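Local coordinates for protein UV damage endonuclease (Sulfolobus acidocaldarius, PDB 3TC3) that probably cuts DNA at UV photoproducts and other lesions to start their excision repair, as a manganese-binding endonuclease built on a TIM barrel, at residues V193-D198 and I218-H223; I161-S166 and K199-K204; A37-K42 and S56-C61; Y26-Y31 and R78-T83. All coordinates share one frame; numbering follows the deposited sequence.

Contact 1: V193-D198 and I218-H223; sequences VIENDD and IFDNLH. With MN (manganese (II) ion), chain C.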
loop_
_atom_site.group_PDB
_atom_site.type_symbol
_atom_site.label_atom_id
_atom_site.label_comp_id
_atom_site.label_asym_id
_atom_site.label_seq_id
_atom_site.Cartn_x
_atom_site.Cartn_y
_atom_site.Cartn_z
ATOM N N VAL A 193 -4.057 3.818 -6.860
ATOM C CA VAL A 193 -4.665 4.755 -5.935
ATOM C C VAL A 193 -3.565 5.730 -5.460
ATOM O O VAL A 193 -2.373 5.412 -5.566
ATOM C CB VAL A 193 -5.371 4.076 -4.710
ATOM C CG1 VAL A 193 -6.416 3.071 -5.191
ATOM C CG2 VAL A 193 -4.299 3.420 -3.823
ATOM N N ILE A 194 -3.948 6.961 -5.121
ATOM C CA ILE A 194 -2.929 7.932 -4.738
ATOM C C ILE A 194 -3.150 8.341 -3.280
ATOM O O ILE A 194 -4.247 8.425 -2.816
ATOM C CB ILE A 194 -2.936 9.199 -5.656
ATOM C CG1 ILE A 194 -4.292 9.837 -5.682
ATOM C CG2 ILE A 194 -2.392 8.890 -7.077
ATOM C CD1 ILE A 194 -4.298 11.241 -6.460
ATOM N N GLU A 195 -2.087 8.709 -2.603
ATOM C CA GLU A 195 -2.178 9.059 -1.200
ATOM C C GLU A 195 -1.540 10.448 -1.008
ATOM O O GLU A 195 -0.587 10.889 -1.691
ATOM C CB GLU A 195 -1.273 8.049 -0.481
ATOM C CG GLU A 195 -1.103 8.214 1.041
ATOM C CD GLU A 195 0.054 7.380 1.602
ATOM O OE1 GLU A 195 0.483 6.408 0.984
ATOM O OE2 GLU A 195 0.520 7.686 2.711
ATOM N N ASN A 196 -2.095 11.173 -0.046
ATOM C CA ASN A 196 -1.547 12.439 0.297
ATOM C C ASN A 196 -0.208 12.260 1.022
ATOM O O ASN A 196 -0.051 11.286 1.787
ATOM C CB ASN A 196 -2.569 13.252 1.130
ATOM C CG ASN A 196 -2.988 12.550 2.435
ATOM O OD1 ASN A 196 -3.492 11.436 2.358
ATOM N ND2 ASN A 196 -2.712 13.165 3.604
ATOM N N ASP A 197 0.681 13.206 0.804
ATOM C CA ASP A 197 1.960 13.195 1.579
ATOM C C ASP A 197 2.089 14.334 2.559
ATOM O O ASP A 197 1.238 15.237 2.560
ATOM C CB ASP A 197 3.123 13.017 0.588
ATOM C CG ASP A 197 3.375 14.279 -0.226
ATOM O OD1 ASP A 197 4.044 15.213 0.314
ATOM O OD2 ASP A 197 2.963 14.404 -1.402
ATOM N N ASP A 198 3.229 14.377 3.319
ATOM C CA ASP A 198 3.301 15.383 4.353
ATOM C C ASP A 198 4.142 16.574 3.967
ATOM O O ASP A 198 4.348 17.496 4.762
ATOM C CB ASP A 198 3.798 14.728 5.662
ATOM C CG ASP A 198 5.170 14.085 5.537
ATOM O OD1 ASP A 198 5.712 13.865 4.461
ATOM O OD2 ASP A 198 5.729 13.733 6.605
ATOM N N ILE A 218 -6.296 7.394 -1.191
ATOM C CA ILE A 218 -6.070 6.864 0.188
ATOM C C ILE A 218 -5.726 8.023 1.104
ATOM O O ILE A 218 -4.715 8.731 0.879
ATOM C CB ILE A 218 -4.874 5.871 0.207
ATOM C CG1 ILE A 218 -5.248 4.622 -0.517
ATOM C CG2 ILE A 218 -4.512 5.488 1.723
ATOM C CD1 ILE A 218 -4.241 3.468 -0.376
ATOM N N PHE A 219 -6.524 8.175 2.157
ATOM C CA PHE A 219 -6.226 9.167 3.207
ATOM C C PHE A 219 -5.237 8.686 4.246
ATOM O O PHE A 219 -5.428 7.642 4.809
ATOM C CB PHE A 219 -7.569 9.438 3.929
ATOM C CG PHE A 219 -7.480 10.437 5.040
ATOM C CD1 PHE A 219 -7.320 11.821 4.770
ATOM C CD2 PHE A 219 -7.478 10.009 6.372
ATOM C CE1 PHE A 219 -7.281 12.708 5.796
ATOM C CE2 PHE A 219 -7.399 10.928 7.404
ATOM C CZ PHE A 219 -7.287 12.309 7.113
ATOM N N ASP A 220 -4.188 9.428 4.443
ATOM C CA ASP A 220 -3.185 9.146 5.460
ATOM C C ASP A 220 -3.354 10.187 6.525
ATOM O O ASP A 220 -3.194 11.355 6.261
ATOM C CB ASP A 220 -1.836 9.205 4.854
ATOM C CG ASP A 220 -0.817 8.838 5.868
ATOM O OD1 ASP A 220 -0.636 9.487 6.885
ATOM O OD2 ASP A 220 -0.158 7.762 5.603
ATOM N N ASN A 221 -3.747 9.714 7.717
ATOM C CA ASN A 221 -4.136 10.683 8.764
ATOM C C ASN A 221 -2.914 11.494 9.284
ATOM O O ASN A 221 -3.077 12.677 9.515
ATOM C CB ASN A 221 -4.849 10.011 9.894
ATOM C CG ASN A 221 -3.994 9.088 10.681
ATOM O OD1 ASN A 221 -3.182 8.303 10.138
ATOM N ND2 ASN A 221 -4.180 9.148 12.018
ATOM N N LEU A 222 -1.768 10.858 9.495
ATOM C CA LEU A 222 -0.615 11.611 10.041
ATOM C C LEU A 222 -0.195 12.628 8.981
ATOM O O LEU A 222 0.031 13.781 9.297
ATOM C CB LEU A 222 0.518 10.623 10.328
ATOM C CG LEU A 222 1.833 11.277 10.802
ATOM C CD1 LEU A 222 1.612 12.056 12.071
ATOM C CD2 LEU A 222 2.896 10.177 11.025
ATOM N N HIS A 223 -0.187 12.232 7.688
ATOM C CA HIS A 223 0.221 13.205 6.691
ATOM C C HIS A 223 -0.706 14.391 6.610
ATOM O O HIS A 223 -0.276 15.550 6.426
ATOM C CB HIS A 223 0.319 12.548 5.320
ATOM C CG HIS A 223 1.357 11.447 5.207
ATOM N ND1 HIS A 223 1.399 10.631 4.107
ATOM C CD2 HIS A 223 2.310 10.980 6.096
ATOM C CE1 HIS A 223 2.375 9.693 4.247
ATOM N NE2 HIS A 223 2.938 9.863 5.463
HETATM MN MN MN C . 0.716 6.405 4.510
HETATM O O HOH W 1 2.028 5.129 2.973
#
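I194 O accepts the backbone N-H of I218 at 2.8 Å, joining strands 193-195 and 218-220, which run parallel with 18° between their axes. The α-hydrogen of E195 points at I218 O, a CA-H...O contact beside the parallel bridge of these two residues. V193 CG2 presses on I218 CD1 at 3.4 Å, tighter than usual for two methyl groups.

E195 and D220 bring flat carboxylates together with their planes almost parallel. Both first torsions place CG away from the backbone N (177° in E195, -177° in D220), sending the acids inward to the manganese. It is bound by E195 OE2 at 2.2 Å and D220 OD2 at 1.9 Å, and water 1 is a further ligand, which also donates to E195 OE1; the metal's charge probably offsets the repulsion between E195 OE2 and D220 OD2, 3.0 Å apart. D251 and E288 complete the protein part of the site. Q160 holds E195 OE1 by a hydrogen bond, so the second oxygen is also fixed.

This is the C-terminal end of two neighbouring strands of a TIM barrel, within one beta-alpha-beta unit. N196 continues the pairing where the strands part: its OD1 takes D220 N on an in-plane lone pair at 3.0 Å, while its ND2 reaches D220 O, an amide mimicking a peptide group. H223 ND1 donates, in its ring plane, to N196 O at 2.8 Å. D220 OD1 lies off one face of the ring, displaced toward its rim, and caps the new helix by accepting H223 N at 2.9 Å.

Contact 2: I161-S166 and K199-K204; sequences IHVGSS and KVFSVK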
loop_
_atom_site.group_PDB
_atom_site.type_symbol
_atom_site.label_atom_id
_atom_site.label_comp_id
_atom_site.label_asym_id
_atom_site.label_seq_id
_atom_site.Cartn_x
_atom_site.Cartn_y
_atom_site.Cartn_z
ATOM N N ILE A 161 0.356 4.901 -4.665
ATOM C CA ILE A 161 1.548 5.726 -4.828
ATOM C C ILE A 161 1.336 7.188 -4.385
ATOM O O ILE A 161 0.214 7.566 -4.220
ATOM C CB ILE A 161 2.044 5.779 -6.293
ATOM C CG1 ILE A 161 0.955 6.365 -7.188
ATOM C CG2 ILE A 161 2.463 4.341 -6.711
ATOM C CD1 ILE A 161 1.492 6.634 -8.718
ATOM N N HIS A 162 2.444 7.890 -4.073
ATOM C CA HIS A 162 2.355 9.344 -3.915
ATOM C C HIS A 162 2.334 9.993 -5.273
ATOM O O HIS A 162 2.620 9.400 -6.353
ATOM C CB HIS A 162 3.571 9.781 -3.124
ATOM C CG HIS A 162 3.481 9.419 -1.699
ATOM N ND1 HIS A 162 4.462 8.774 -1.055
ATOM C CD2 HIS A 162 2.454 9.605 -0.776
ATOM C CE1 HIS A 162 4.108 8.615 0.258
ATOM N NE2 HIS A 162 2.880 9.116 0.422
ATOM N N VAL A 163 1.972 11.290 -5.304
ATOM C CA VAL A 163 1.913 11.994 -6.556
ATOM C C VAL A 163 3.315 12.061 -7.198
ATOM O O VAL A 163 3.472 11.999 -8.430
ATOM C CB VAL A 163 1.232 13.398 -6.389
ATOM C CG1 VAL A 163 1.318 14.096 -7.674
ATOM C CG2 VAL A 163 -0.202 13.173 -6.034
ATOM N N GLY A 164 4.287 12.276 -6.325
ATOM C CA GLY A 164 5.635 12.208 -6.811
ATOM C C GLY A 164 6.417 13.525 -6.635
ATOM O O GLY A 164 6.532 14.124 -5.544
ATOM N N SER A 165 6.934 14.023 -7.761
ATOM C CA SER A 165 7.785 15.207 -7.809
ATOM C C SER A 165 6.993 16.508 -7.804
ATOM O O SER A 165 5.897 16.521 -8.342
ATOM C CB SER A 165 8.554 15.016 -9.147
ATOM O OG SER A 165 9.266 16.166 -9.520
ATOM N N SER A 166 7.608 17.612 -7.334
ATOM C CA SER A 166 6.991 18.926 -7.485
ATOM C C SER A 166 7.871 19.838 -8.372
ATOM O O SER A 166 7.709 21.067 -8.318
ATOM C CB SER A 166 6.747 19.623 -6.121
ATOM O OG SER A 166 7.976 19.744 -5.467
ATOM N N LYS A 199 4.596 16.592 2.710
ATOM C CA LYS A 199 5.462 17.664 2.260
ATOM C C LYS A 199 4.902 18.566 1.142
ATOM O O LYS A 199 5.110 19.788 1.200
ATOM C CB LYS A 199 6.815 17.128 1.791
ATOM C CG LYS A 199 7.580 16.301 2.775
ATOM C CD LYS A 199 8.188 17.125 3.954
ATOM C CE LYS A 199 9.191 16.293 4.837
ATOM N NZ LYS A 199 8.821 14.826 4.915
ATOM N N VAL A 200 4.209 18.010 0.164
ATOM C CA VAL A 200 3.797 18.764 -0.982
ATOM C C VAL A 200 2.353 18.569 -1.407
ATOM O O VAL A 200 1.633 19.539 -1.499
ATOM C CB VAL A 200 4.671 18.422 -2.205
ATOM C CG1 VAL A 200 4.210 19.295 -3.446
ATOM C CG2 VAL A 200 6.152 18.843 -1.872
ATOM N N PHE A 201 1.954 17.303 -1.579
ATOM C CA PHE A 201 0.644 17.032 -2.147
ATOM C C PHE A 201 -0.386 16.644 -1.081
ATOM O O PHE A 201 -0.389 15.535 -0.538
ATOM C CB PHE A 201 0.691 15.950 -3.271
ATOM C CG PHE A 201 1.481 16.424 -4.423
ATOM C CD1 PHE A 201 0.976 17.477 -5.249
ATOM C CD2 PHE A 201 2.822 15.959 -4.624
ATOM C CE1 PHE A 201 1.775 17.988 -6.302
ATOM C CE2 PHE A 201 3.624 16.496 -5.656
ATOM C CZ PHE A 201 3.114 17.444 -6.511
ATOM N N SER A 202 -1.298 17.562 -0.825
ATOM C CA SER A 202 -2.279 17.422 0.223
ATOM C C SER A 202 -3.481 16.594 -0.233
ATOM O O SER A 202 -3.551 16.248 -1.432
ATOM C CB SER A 202 -2.790 18.849 0.589
ATOM O OG SER A 202 -3.491 19.402 -0.562
ATOM N N VAL A 203 -4.397 16.316 0.650
ATOM C CA VAL A 203 -5.692 15.734 0.271
ATOM C C VAL A 203 -6.365 16.552 -0.849
ATOM O O VAL A 203 -6.861 15.987 -1.845
ATOM C CB VAL A 203 -6.571 15.561 1.469
ATOM C CG1 VAL A 203 -7.972 15.054 1.053
ATOM C CG2 VAL A 203 -5.918 14.481 2.376
ATOM N N LYS A 204 -6.412 17.878 -0.696
ATOM C CA LYS A 204 -7.005 18.733 -1.712
ATOM C C LYS A 204 -6.393 18.470 -3.087
ATOM O O LYS A 204 -7.114 18.377 -4.135
ATOM C CB LYS A 204 -6.785 20.209 -1.331
ATOM C CG LYS A 204 -7.385 21.214 -2.348
ATOM C CD LYS A 204 -7.218 22.601 -1.710
ATOM C CE LYS A 204 -7.477 23.630 -2.758
ATOM N NZ LYS A 204 -7.091 24.995 -2.371
#
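The phenyl ring of F201 is filled on both faces by valine methyls: V163 CG1 lies over one, 3.8 Å from the ring centroid, and V200 CG1 of its own segment sits over the centre of the other. With CG1 opposite the backbone N (chi1 175°), V163 carries this methyl out over the ring, only 7° off the ring normal, a true CH-pi contact. CB of V163 follows on the same face, meeting F201 CD2 at 3.5 Å, and the two side chains cross at about a right angle. A branched residue suits this place because CB and CG1 lie over the ring while CG2 reaches its root at F201 CG and CB.

At the rim the backbone takes over. S165 O lies 3.5 Å from F201 CZ and G164 O 3.8 Å from CE2, carbonyl oxygens set against the slightly positive hydrogens of the ring edge. G164 adopts backbone angles at which a CB would collide with the preceding carbonyl oxygen, hence glycine. Farther out, S166 CB rests on V200 CG1 at 3.7 Å.

No hydrogen bond joins the two segments. Each is held from outside: D197 accepts the backbone N-H groups of K199, V200 and F201, and N129 donates to S165 O. The arrangement is packing between two of the loops that leave the C-terminal ends of neighbouring TIM-barrel strands, beside the rim that carries the metal site.

Contact 3: A37-K42 and S56-C61; sequences ADKTIK and SSNLLC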
loop_
_atom_site.group_PDB
_atom_site.type_symbol
_atom_site.label_atom_id
_atom_site.label_comp_id
_atom_site.label_asym_id
_atom_site.label_seq_id
_atom_site.Cartn_x
_atom_site.Cartn_y
_atom_site.Cartn_z
ATOM N N ALA A 37 8.685 -12.413 4.980
ATOM C CA ALA A 37 8.030 -12.387 3.678
ATOM C C ALA A 37 8.598 -11.288 2.753
ATOM O O ALA A 37 8.095 -11.129 1.604
ATOM C CB ALA A 37 6.471 -12.222 3.820
ATOM N N ASP A 38 9.545 -10.478 3.263
ATOM C CA ASP A 38 9.999 -9.238 2.598
ATOM C C ASP A 38 11.514 -9.247 2.313
ATOM O O ASP A 38 12.166 -8.213 2.269
ATOM C CB ASP A 38 9.631 -8.037 3.404
ATOM C CG ASP A 38 10.379 -7.974 4.769
ATOM O OD1 ASP A 38 10.915 -9.007 5.211
ATOM O OD2 ASP A 38 10.336 -6.882 5.379
ATOM N N LYS A 39 12.050 -10.433 2.080
ATOM C CA LYS A 39 13.516 -10.567 1.887
ATOM C C LYS A 39 13.819 -10.114 0.448
ATOM O O LYS A 39 13.003 -10.328 -0.466
ATOM C CB LYS A 39 13.974 -12.035 1.997
ATOM C CG LYS A 39 13.494 -12.735 3.287
ATOM C CD LYS A 39 14.172 -14.149 3.468
ATOM C CE LYS A 39 13.661 -15.120 2.443
ATOM N NZ LYS A 39 12.163 -15.224 2.359
ATOM N N THR A 40 14.977 -9.459 0.266
ATOM C CA THR A 40 15.344 -9.087 -1.111
ATOM C C THR A 40 16.795 -9.456 -1.271
ATOM O O THR A 40 17.415 -9.981 -0.355
ATOM C CB THR A 40 15.123 -7.622 -1.450
ATOM O OG1 THR A 40 15.244 -7.486 -2.880
ATOM C CG2 THR A 40 16.041 -6.644 -0.669
ATOM N N ILE A 41 17.252 -9.291 -2.499
ATOM C CA ILE A 41 18.644 -9.631 -2.800
ATOM C C ILE A 41 19.315 -8.430 -3.477
ATOM O O ILE A 41 18.676 -7.555 -4.106
ATOM C CB ILE A 41 18.664 -10.874 -3.697
ATOM C CG1 ILE A 41 18.166 -10.572 -5.102
ATOM C CG2 ILE A 41 18.017 -12.084 -2.961
ATOM C CD1 ILE A 41 18.564 -11.670 -6.081
ATOM N N LYS A 42 20.654 -8.379 -3.320
ATOM C CA LYS A 42 21.444 -7.298 -3.961
ATOM C C LYS A 42 21.543 -7.507 -5.457
ATOM O O LYS A 42 21.557 -8.652 -5.937
ATOM C CB LYS A 42 22.902 -7.260 -3.397
ATOM C CG LYS A 42 22.980 -7.149 -1.833
ATOM C CD LYS A 42 24.430 -7.227 -1.303
ATOM C CE LYS A 42 24.894 -8.677 -1.208
ATOM N NZ LYS A 42 26.045 -8.897 -0.270
ATOM N N SER A 56 10.261 -17.989 -3.651
ATOM C CA SER A 56 9.569 -19.063 -3.022
ATOM C C SER A 56 9.515 -18.903 -1.500
ATOM O O SER A 56 8.488 -19.227 -0.911
ATOM C CB SER A 56 10.184 -20.427 -3.440
ATOM O OG SER A 56 9.907 -20.617 -4.804
ATOM N N SER A 57 10.617 -18.514 -0.861
ATOM C CA SER A 57 10.561 -18.475 0.586
ATOM C C SER A 57 9.668 -17.299 0.977
ATOM O O SER A 57 8.894 -17.419 1.941
ATOM C CB SER A 57 11.888 -18.342 1.313
ATOM O OG SER A 57 12.781 -17.366 0.770
ATOM N N ASN A 58 9.759 -16.201 0.256
ATOM C CA ASN A 58 8.863 -15.088 0.596
ATOM C C ASN A 58 7.401 -15.484 0.498
ATOM O O ASN A 58 6.566 -15.067 1.338
ATOM C CB ASN A 58 9.110 -13.866 -0.315
ATOM C CG ASN A 58 10.369 -13.042 0.039
ATOM O OD1 ASN A 58 10.859 -13.041 1.195
ATOM N ND2 ASN A 58 10.796 -12.195 -0.911
ATOM N N LEU A 59 7.068 -16.191 -0.574
ATOM C CA LEU A 59 5.704 -16.501 -0.848
ATOM C C LEU A 59 5.190 -17.524 0.192
ATOM O O LEU A 59 4.020 -17.494 0.580
ATOM C CB LEU A 59 5.549 -16.976 -2.276
ATOM C CG LEU A 59 5.707 -15.854 -3.329
ATOM C CD1 LEU A 59 5.996 -16.447 -4.717
ATOM C CD2 LEU A 59 4.410 -15.025 -3.382
ATOM N N LEU A 60 6.002 -18.546 0.519
ATOM C CA LEU A 60 5.671 -19.476 1.640
ATOM C C LEU A 60 5.278 -18.731 2.912
ATOM O O LEU A 60 4.255 -19.031 3.584
ATOM C CB LEU A 60 6.870 -20.383 1.964
ATOM C CG LEU A 60 6.555 -21.437 3.074
ATOM C CD1 LEU A 60 7.023 -22.823 2.658
ATOM C CD2 LEU A 60 6.956 -21.135 4.588
ATOM N N CYS A 61 6.121 -17.752 3.282
ATOM C CA CYS A 61 5.918 -16.946 4.474
ATOM C C CYS A 61 4.692 -16.090 4.295
ATOM O O CYS A 61 3.890 -15.984 5.224
ATOM C CB CYS A 61 7.132 -16.117 4.667
ATOM S SG CYS A 61 8.523 -17.116 5.391
#
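N58 turns its amide toward K39 and binds that residue's backbone at both ends, so that helix 48-71, the first long helix of the TIM barrel, holds the loop leading into it from strand 22-27. ND2 donates to K39 O at 2.9 Å in an almost straight bond of 175°, with the acceptor in the amide plane. OD1 accepts K39 N at 3.0 Å from a donor tilted off the plane. An asparagine suits the position because its side-chain amide offers one donor and one acceptor, as another peptide group would.

The K39 side chain then folds back across the same amide. Its chain bends at its last two torsions (-70° and -52°), curling NZ round to N58 OD1 at 2.8 Å. The ammonium sits well above the amide plane and not on a lone pair, on the face opposite that approached by K39 N. Two donors thus grip one oxygen, whose partial charge the ammonium would probably strengthen. NZ also donates to S57 OG at 2.7 Å and to K36 O, which satisfies all three of its hydrogens. S57 OG, an acceptor for NZ, turns its one hydrogen back to the preceding turn of the helix, where K53 O and V54 O are both in range.

Small A37 lets the loop run close against the helix, its CB 4.0 Å from C61 CB. C61 forms a disulfide with C35, so the loop is held to the helix covalently as well as by hydrogen bonds. The second hydrogen of N58 ND2 goes to T83 O.

Contact 4: Y26-Y31 and R78-T83; sequences YVSTNY and RISSNT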
loop_
_atom_site.group_PDB
_atom_site.type_symbol
_atom_site.label_atom_id
_atom_site.label_comp_id
_atom_site.label_asym_id
_atom_site.label_seq_id
_atom_site.Cartn_x
_atom_site.Cartn_y
_atom_site.Cartn_z
ATOM N N TYR A 26 -1.850 -4.749 8.394
ATOM C CA TYR A 26 -0.461 -4.266 8.656
ATOM C C TYR A 26 0.371 -4.529 7.409
ATOM O O TYR A 26 -0.111 -5.139 6.437
ATOM C CB TYR A 26 0.126 -4.784 9.941
ATOM C CG TYR A 26 0.261 -6.268 9.969
ATOM C CD1 TYR A 26 -0.877 -7.121 10.229
ATOM C CD2 TYR A 26 1.531 -6.891 9.714
ATOM C CE1 TYR A 26 -0.755 -8.529 10.235
ATOM C CE2 TYR A 26 1.623 -8.291 9.701
ATOM C CZ TYR A 26 0.481 -9.078 9.930
ATOM O OH TYR A 26 0.677 -10.467 9.944
ATOM N N VAL A 27 1.656 -4.155 7.483
ATOM C CA VAL A 27 2.452 -4.000 6.221
ATOM C C VAL A 27 3.593 -5.021 6.157
ATOM O O VAL A 27 4.431 -5.112 7.077
ATOM C CB VAL A 27 3.069 -2.600 6.233
ATOM C CG1 VAL A 27 4.109 -2.398 5.056
ATOM C CG2 VAL A 27 1.920 -1.539 6.183
ATOM N N SER A 28 3.677 -5.748 5.036
ATOM C CA SER A 28 4.896 -6.474 4.500
ATOM C C SER A 28 5.287 -7.778 5.164
ATOM O O SER A 28 5.546 -8.741 4.462
ATOM C CB SER A 28 6.104 -5.530 4.396
ATOM O OG SER A 28 5.876 -4.700 3.260
ATOM N N THR A 29 5.369 -7.791 6.489
ATOM C CA THR A 29 5.878 -9.030 7.150
ATOM C C THR A 29 5.435 -8.991 8.595
ATOM O O THR A 29 4.822 -8.009 9.055
ATOM C CB THR A 29 7.398 -9.196 6.983
ATOM O OG1 THR A 29 7.767 -10.545 7.268
ATOM C CG2 THR A 29 8.175 -8.197 7.826
ATOM N N ASN A 30 5.587 -10.143 9.250
ATOM C CA ASN A 30 5.084 -10.328 10.612
ATOM C C ASN A 30 6.310 -10.772 11.398
ATOM O O ASN A 30 6.932 -11.803 11.138
ATOM C CB ASN A 30 3.970 -11.396 10.571
ATOM C CG ASN A 30 3.390 -11.707 11.935
ATOM O OD1 ASN A 30 4.189 -11.909 12.875
ATOM N ND2 ASN A 30 2.058 -11.820 12.073
ATOM N N TYR A 31 6.687 -10.009 12.412
ATOM C CA TYR A 31 7.956 -10.296 13.110
ATOM C C TYR A 31 7.772 -11.434 14.106
ATOM O O TYR A 31 8.676 -12.240 14.290
ATOM C CB TYR A 31 8.391 -9.049 13.889
ATOM C CG TYR A 31 8.857 -7.886 13.071
ATOM C CD1 TYR A 31 9.849 -8.051 12.037
ATOM C CD2 TYR A 31 8.350 -6.575 13.322
ATOM C CE1 TYR A 31 10.226 -6.948 11.264
ATOM C CE2 TYR A 31 8.763 -5.496 12.561
ATOM C CZ TYR A 31 9.710 -5.692 11.560
ATOM O OH TYR A 31 10.167 -4.603 10.833
ATOM N N ARG A 78 -0.840 -5.474 3.389
ATOM C CA ARG A 78 -0.026 -4.779 2.352
ATOM C C ARG A 78 1.107 -5.712 1.969
ATOM O O ARG A 78 2.030 -5.927 2.739
ATOM C CB ARG A 78 0.468 -3.353 2.720
ATOM C CG ARG A 78 1.151 -2.695 1.434
ATOM C CD ARG A 78 1.793 -1.304 1.849
ATOM N NE ARG A 78 0.736 -0.348 2.293
ATOM C CZ ARG A 78 1.083 0.714 3.039
ATOM N NH1 ARG A 78 2.352 0.940 3.348
ATOM N NH2 ARG A 78 0.192 1.542 3.421
ATOM N N ILE A 79 1.005 -6.341 0.794
ATOM C CA ILE A 79 2.062 -7.309 0.352
ATOM C C ILE A 79 3.352 -6.556 0.033
ATOM O O ILE A 79 3.340 -5.488 -0.606
ATOM C CB ILE A 79 1.572 -8.059 -0.865
ATOM C CG1 ILE A 79 0.395 -8.934 -0.467
ATOM C CG2 ILE A 79 2.721 -8.925 -1.471
ATOM C CD1 ILE A 79 -0.253 -9.729 -1.687
ATOM N N SER A 80 4.444 -7.128 0.522
ATOM C CA SER A 80 5.741 -6.500 0.308
ATOM C C SER A 80 6.128 -6.387 -1.184
ATOM O O SER A 80 5.914 -7.350 -1.958
ATOM C CB SER A 80 6.837 -7.375 1.003
ATOM O OG SER A 80 8.124 -6.842 0.631
ATOM N N SER A 81 6.678 -5.258 -1.563
ATOM C CA SER A 81 7.237 -5.068 -2.953
ATOM C C SER A 81 8.457 -5.916 -3.162
ATOM O O SER A 81 8.871 -6.138 -4.327
ATOM C CB SER A 81 7.520 -3.602 -3.242
ATOM O OG SER A 81 6.317 -2.876 -3.079
ATOM N N ASN A 82 9.044 -6.441 -2.077
ATOM C CA ASN A 82 10.233 -7.335 -2.282
ATOM C C ASN A 82 9.830 -8.741 -2.602
ATOM O O ASN A 82 10.720 -9.624 -2.783
ATOM C CB ASN A 82 11.085 -7.329 -0.983
ATOM C CG ASN A 82 11.738 -6.075 -0.731
ATOM O OD1 ASN A 82 11.956 -5.263 -1.633
ATOM N ND2 ASN A 82 12.212 -5.909 0.542
ATOM N N THR A 83 8.531 -9.063 -2.713
ATOM C CA THR A 83 8.057 -10.466 -2.839
ATOM C C THR A 83 8.874 -11.194 -3.927
ATOM O O THR A 83 9.400 -12.282 -3.635
ATOM C CB THR A 83 6.560 -10.528 -3.174
ATOM O OG1 THR A 83 5.877 -10.071 -1.976
ATOM C CG2 THR A 83 6.092 -11.958 -3.476
HETATM O O HOH W 2 4.372 -9.443 2.017
HETATM O O HOH W 3 8.866 -4.581 2.069
#
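V27 and R78 have extended first torsions, 171° and -173°, and their side chains run alongside each other on the same face of the sheet. They are paired in a parallel bridge between the first and second strands of the TIM barrel. The R78 chain bends at chi3 (-64°), laying one face of its guanidinium under V27 CG2, which meets NH1 at 3.8 Å toward the rim. That methyl packs on the flat, poorly hydrated face, while NH2 points elsewhere, making salt bridges to E288 and D251, both manganese ligands. Arginine fits this second-shell place, orienting two acids and probably tempering their negative charge.

The backbone bonds of the bridge are R78 N to Y26 O at 3.2 Å and S28 N to R78 O at 2.8 Å. Past it the strands part, S28 taking a positive phi, and the two serines lie next to each other. S28 OG packs on S80 CA at 3.5 Å, and water 3 links S28 OG with S80 OG. S80 OG also accepts N82 N, an ST turn, within the type I turn from S80 to T83, where S80 O receives both the backbone N and the hydroxyl of T83. Serine suits both places: S80 OG serves water and turn, and small S28 packs close and meets the same water. Water 2 bridges the diverging backbones, donating to S28 O at 2.8 Å and accepting from S80 N at 2.8 Å.

From the N terminus, contact 4 joins the end of strand 22-27 to the exit of strand 76-78, closing a loop that contains helix 48-71. Contact 3 lies wholly within that loop, closing the short run from 37-42 into the start of the helix, and touches contact 4 through D38 with N82. Contacts 1 and 2 come later and cross, their segments alternating: contact 2 encloses helix 170-181 and strand 192-195, and contact 1 closes the beta-alpha-beta loop over helix 203-213. They share backbone bonds between I161 and both V193 and E195, tying strands 158-162, 192-195 and 217-220 together. Contacts 1 and 4, with centres about 19 Å apart, stand on opposite sides of the chain's centre.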